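Long-range contacts in CSE1 (Thermus thermophilus, PDB 4AN8), which forms part of the Cascade ribonucleoprotein complex of type I-E CRISPR immunity, which probably targets invading nucleic acids by means of CRISPR RNA: residues 190-195 / 341-346; 66-71 / 89-94. One frame throughout, in Å; residues are numbered along the deposited sequence.

Contact 1: residues 190-195 / 341-346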
# COMPACT_ATOMS: atom_id res chain seq x y z
N ALA A 190 -4.68 -1.28 -1.92
CA ALA A 190 -3.46 -0.54 -2.14
C ALA A 190 -3.38 0.57 -1.10
O ALA A 190 -4.37 1.24 -0.85
CB ALA A 190 -3.49 0.05 -3.54
N LEU A 191 -2.23 0.76 -0.49
CA LEU A 191 -2.10 1.80 0.54
C LEU A 191 -1.44 3.08 0.00
O LEU A 191 -0.37 3.01 -0.61
CB LEU A 191 -1.31 1.26 1.73
CG LEU A 191 -1.95 0.01 2.35
CD1 LEU A 191 -1.12 -0.47 3.55
CD2 LEU A 191 -3.41 0.27 2.75
N PHE A 192 -2.09 4.22 0.24
CA PHE A 192 -1.53 5.51 -0.16
C PHE A 192 -0.69 6.13 0.94
O PHE A 192 -1.20 6.46 2.03
CB PHE A 192 -2.62 6.48 -0.62
CG PHE A 192 -3.29 6.07 -1.89
CD1 PHE A 192 -4.18 5.00 -1.90
CD2 PHE A 192 -3.02 6.72 -3.08
CE1 PHE A 192 -4.80 4.61 -3.07
CE2 PHE A 192 -3.63 6.32 -4.27
CZ PHE A 192 -4.53 5.27 -4.26
N LEU A 193 0.59 6.30 0.66
CA LEU A 193 1.51 6.87 1.64
C LEU A 193 2.27 8.06 1.09
O LEU A 193 3.36 7.91 0.56
CB LEU A 193 2.50 5.80 2.12
CG LEU A 193 3.48 6.31 3.17
CD1 LEU A 193 2.90 6.10 4.57
CD2 LEU A 193 4.85 5.63 3.01
N PRO A 194 1.70 9.26 1.21
CA PRO A 194 2.44 10.47 0.82
C PRO A 194 3.76 10.53 1.58
O PRO A 194 3.85 10.07 2.73
CB PRO A 194 1.53 11.60 1.28
CG PRO A 194 0.18 11.01 1.24
CD PRO A 194 0.34 9.58 1.69
N THR A 195 4.77 11.08 0.93
CA THR A 195 6.13 10.98 1.43
C THR A 195 6.83 12.32 1.25
O THR A 195 6.68 12.97 0.20
CB THR A 195 6.88 9.85 0.70
OG1 THR A 195 6.44 8.59 1.23
CG2 THR A 195 8.35 9.96 0.88
N ILE A 341 7.41 16.71 -2.20
CA ILE A 341 6.46 15.73 -1.70
C ILE A 341 6.07 14.69 -2.76
O ILE A 341 5.64 15.05 -3.85
CB ILE A 341 5.23 16.46 -1.11
CG1 ILE A 341 5.68 17.27 0.12
CG2 ILE A 341 4.11 15.48 -0.75
CD1 ILE A 341 4.63 18.29 0.62
N THR A 342 6.24 13.39 -2.45
CA THR A 342 5.84 12.36 -3.41
C THR A 342 4.73 11.46 -2.88
O THR A 342 4.31 11.58 -1.73
CB THR A 342 7.01 11.47 -3.86
OG1 THR A 342 7.38 10.59 -2.80
CG2 THR A 342 8.20 12.29 -4.27
N LEU A 343 4.26 10.54 -3.71
CA LEU A 343 3.25 9.57 -3.29
C LEU A 343 3.77 8.16 -3.47
O LEU A 343 4.10 7.75 -4.60
CB LEU A 343 1.98 9.74 -4.09
CG LEU A 343 0.78 8.81 -3.88
CD1 LEU A 343 0.17 8.95 -2.47
CD2 LEU A 343 -0.28 9.06 -4.97
N ARG A 344 3.86 7.41 -2.37
CA ARG A 344 4.17 5.99 -2.49
C ARG A 344 2.90 5.14 -2.41
O ARG A 344 2.03 5.40 -1.58
CB ARG A 344 5.15 5.56 -1.42
CG ARG A 344 6.43 6.32 -1.51
CD ARG A 344 7.47 5.65 -0.68
NE ARG A 344 8.80 6.08 -1.09
CZ ARG A 344 9.88 5.34 -0.92
NH1 ARG A 344 9.78 4.14 -0.34
NH2 ARG A 344 11.06 5.79 -1.31
N VAL A 345 2.79 4.15 -3.28
CA VAL A 345 1.71 3.19 -3.16
C VAL A 345 2.32 1.85 -2.76
O VAL A 345 3.26 1.38 -3.39
CB VAL A 345 0.90 3.03 -4.45
CG1 VAL A 345 -0.24 2.02 -4.22
CG2 VAL A 345 0.34 4.40 -4.89
N LEU A 346 1.80 1.28 -1.68
CA LEU A 346 2.30 0.01 -1.12
C LEU A 346 1.16 -0.99 -0.97
O LEU A 346 0.06 -0.63 -0.56
CB LEU A 346 2.92 0.25 0.26
CG LEU A 346 3.90 1.41 0.38
CD1 LEU A 346 4.28 1.66 1.85
CD2 LEU A 346 5.13 1.18 -0.49

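Contact 2: residues 66-71 / 89-94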
# COMPACT_ATOMS: atom_id res chain seq x y z
N ARG A 66 -2.39 8.62 19.35
CA ARG A 66 -2.84 8.42 20.70
C ARG A 66 -2.06 9.33 21.65
O ARG A 66 -2.65 10.00 22.48
CB ARG A 66 -2.69 6.95 21.10
CG ARG A 66 -3.49 6.01 20.22
CD ARG A 66 -4.97 6.37 20.28
NE ARG A 66 -5.54 6.05 21.59
CZ ARG A 66 -6.82 6.22 21.89
NH1 ARG A 66 -7.65 6.72 20.97
NH2 ARG A 66 -7.27 5.89 23.10
N ALA A 67 -0.74 9.37 21.49
CA ALA A 67 0.09 10.19 22.35
C ALA A 67 -0.25 11.67 22.25
O ALA A 67 -0.22 12.37 23.25
CB ALA A 67 1.55 9.97 22.08
N LEU A 68 -0.58 12.14 21.05
CA LEU A 68 -0.89 13.56 20.84
C LEU A 68 -2.40 13.81 20.86
O LEU A 68 -2.86 14.94 20.76
CB LEU A 68 -0.31 14.06 19.51
CG LEU A 68 1.20 13.83 19.37
CD1 LEU A 68 1.71 14.20 17.99
CD2 LEU A 68 1.95 14.61 20.45
N SER A 69 -3.17 12.74 20.97
CA SER A 69 -4.61 12.87 21.04
C SER A 69 -5.13 13.75 19.91
O SER A 69 -6.00 14.59 20.10
CB SER A 69 -4.98 13.45 22.40
OG SER A 69 -6.31 13.15 22.71
N GLY A 70 -4.58 13.55 18.72
CA GLY A 70 -4.85 14.40 17.55
C GLY A 70 -4.04 13.89 16.37
O GLY A 70 -3.73 12.70 16.31
N PRO A 71 -3.67 14.77 15.43
CA PRO A 71 -3.93 16.22 15.47
C PRO A 71 -5.40 16.48 15.24
O PRO A 71 -5.98 15.82 14.38
CB PRO A 71 -3.12 16.75 14.29
CG PRO A 71 -3.05 15.62 13.34
CD PRO A 71 -2.93 14.39 14.21
N ASP A 89 7.12 15.90 25.01
CA ASP A 89 6.67 15.45 26.31
C ASP A 89 5.46 14.53 26.23
O ASP A 89 5.46 13.47 26.85
CB ASP A 89 6.40 16.64 27.24
CG ASP A 89 7.62 17.02 28.08
OD1 ASP A 89 8.70 16.40 27.92
OD2 ASP A 89 7.50 17.97 28.90
N PRO A 90 4.42 14.93 25.48
CA PRO A 90 3.30 14.00 25.26
C PRO A 90 3.78 12.64 24.76
O PRO A 90 3.31 11.61 25.23
CB PRO A 90 2.48 14.70 24.18
CG PRO A 90 2.81 16.16 24.36
CD PRO A 90 4.25 16.18 24.73
N ILE A 91 4.71 12.63 23.82
CA ILE A 91 5.22 11.37 23.31
C ILE A 91 5.97 10.55 24.39
O ILE A 91 5.72 9.35 24.56
CB ILE A 91 6.09 11.59 22.04
CG1 ILE A 91 5.19 12.03 20.89
CG2 ILE A 91 6.91 10.31 21.70
CD1 ILE A 91 5.95 12.50 19.67
N ARG A 92 6.88 11.20 25.11
CA ARG A 92 7.55 10.55 26.22
C ARG A 92 6.58 10.03 27.28
O ARG A 92 6.69 8.90 27.73
CB ARG A 92 8.55 11.49 26.88
CG ARG A 92 9.76 11.78 26.04
CD ARG A 92 10.79 12.54 26.87
NE ARG A 92 11.67 13.36 26.05
CZ ARG A 92 12.78 12.91 25.48
NH1 ARG A 92 13.15 11.65 25.66
NH2 ARG A 92 13.53 13.72 24.75
N ASP A 93 5.62 10.85 27.67
CA ASP A 93 4.63 10.41 28.65
C ASP A 93 3.86 9.17 28.19
O ASP A 93 3.75 8.19 28.91
CB ASP A 93 3.68 11.55 29.02
CG ASP A 93 4.36 12.66 29.81
OD1 ASP A 93 5.46 12.41 30.38
OD2 ASP A 93 3.81 13.78 29.85
N TYR A 94 3.31 9.22 26.98
CA TYR A 94 2.59 8.09 26.42
C TYR A 94 3.46 6.83 26.38
O TYR A 94 3.05 5.77 26.83
CB TYR A 94 2.05 8.43 25.03
CG TYR A 94 1.12 7.38 24.48
CD1 TYR A 94 1.63 6.31 23.73
CD2 TYR A 94 -0.25 7.44 24.71
CE1 TYR A 94 0.80 5.34 23.23
CE2 TYR A 94 -1.09 6.48 24.19
CZ TYR A 94 -0.55 5.43 23.45
OH TYR A 94 -1.38 4.45 22.94
O HOH W 1 0.40 11.75 25.99

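Contact 1: residues 190-195 / 341-346
Leu193 O is gripped twice: Arg344 N of the partner strand donates to it at 3.0 Å, and Thr195 OG1, two residues further along its own strand, donates at 3.2 Å. The two donors come from opposite faces of the carbonyl plane, Arg344 N standing 54° out of it, and neither lies in the direction of a lone pair. The Thr195 hydroxyl can turn back along its strand because OG1 lies anti to the carbonyl carbon and beside the backbone N (chi1 -76°). From there it also rests on the aliphatic part of Arg344, with OG1 3.6 Å from CG of that arginine. The extended chain of Arg344 runs on past it to a salt bridge with Glu53 of helix 50-67. Between the backbones, Leu191, Leu193 and Thr195 form antiparallel hydrogen-bonded pairs with Leu346, Arg344 and Thr342, each pair bonded in both directions. Strand 191-195 is one edge of a three-stranded antiparallel sheet with 342-351 in the middle; on the far side of that middle strand Leu343 and Val345 bond to strand 354-364. The two faces meet different helices. On the one bearing Phe192, Pro194, Leu343 and Val345, Leu343 CD1 comes to the edge of the Phe192 ring, 3.9 Å from CD2, and also lies near Pro194 CD. Pro194 in turn meets helix 320-333 through Thr321 and Ala325. On the face of Leu191, Leu193 and Leu346, the methyls Leu193 CD2 and Leu346 CD1 approach to 4.2 Å, and all three leucines pack on helix 50-67. Near the end of the pairing, Thr195 and Thr342 run alongside each other, with Thr195 CB 3.6 Å from Thr342 OG1.

Contact 2: residues 66-71 / 89-94
The Tyr94 ring carries the backbone of Ala67 on one face, with Ala67 N 3.8 Å above the ring plane, nearer its margin than its centre. Beyond it, Arg66 CB sits obliquely near the phenol end, 3.4 Å from Tyr94 OH. The ring reaches across because CG of Tyr94 is anti to the backbone N (chi1 -171°), and its root is pressed against the alanine, Tyr94 CB lying 3.4 Å from Ala67 CB. The Phe98 ring also meets that of Tyr94, their planes at about 45°. Further along, Leu68 CD2 crosses to Pro90 CB at 3.8 Å and to Ile91 CG1 at 4.2 Å. Helix 88-98 thus packs against the C-terminal end of helix 50-67, which finishes in a Schellman motif with Ser69, at positive phi, as its C-prime residue. A water donates to both Ala67 O (2.9 Å) and Pro90 O, joining the two backbones. Arg66 bends away from the ring to a salt bridge with Glu220, while Tyr94 OH bonds to Trp219 NE1 and to the other carboxylate oxygen of Glu220. Glu220 therefore couples the two polar ends, and its negative charge probably favours a protonated phenol that donates to it.

How the contacts relate
Both segments of contact 2 precede those of contact 1 in the chain, and the two contacts do not touch: their centres are 25 Å apart and their nearest atoms about 13 Å. Helix 50-67 joins them. Nearer its start, Glu53, Ala54 and His57 lie against one face of the sheet formed in contact 1, and its last turn supplies Arg66 and Ala67 to contact 2, where the end of this helix meets the first turns of helix 88-98. The centre of contact 1, a buried strand pairing, lies about 7 Å from the centre of the chain, that of the partly buried contact 2 about 26 Å. The shared helix gives the carboxylate (Glu53) to one salt bridge and the arginine (Arg66) to the other.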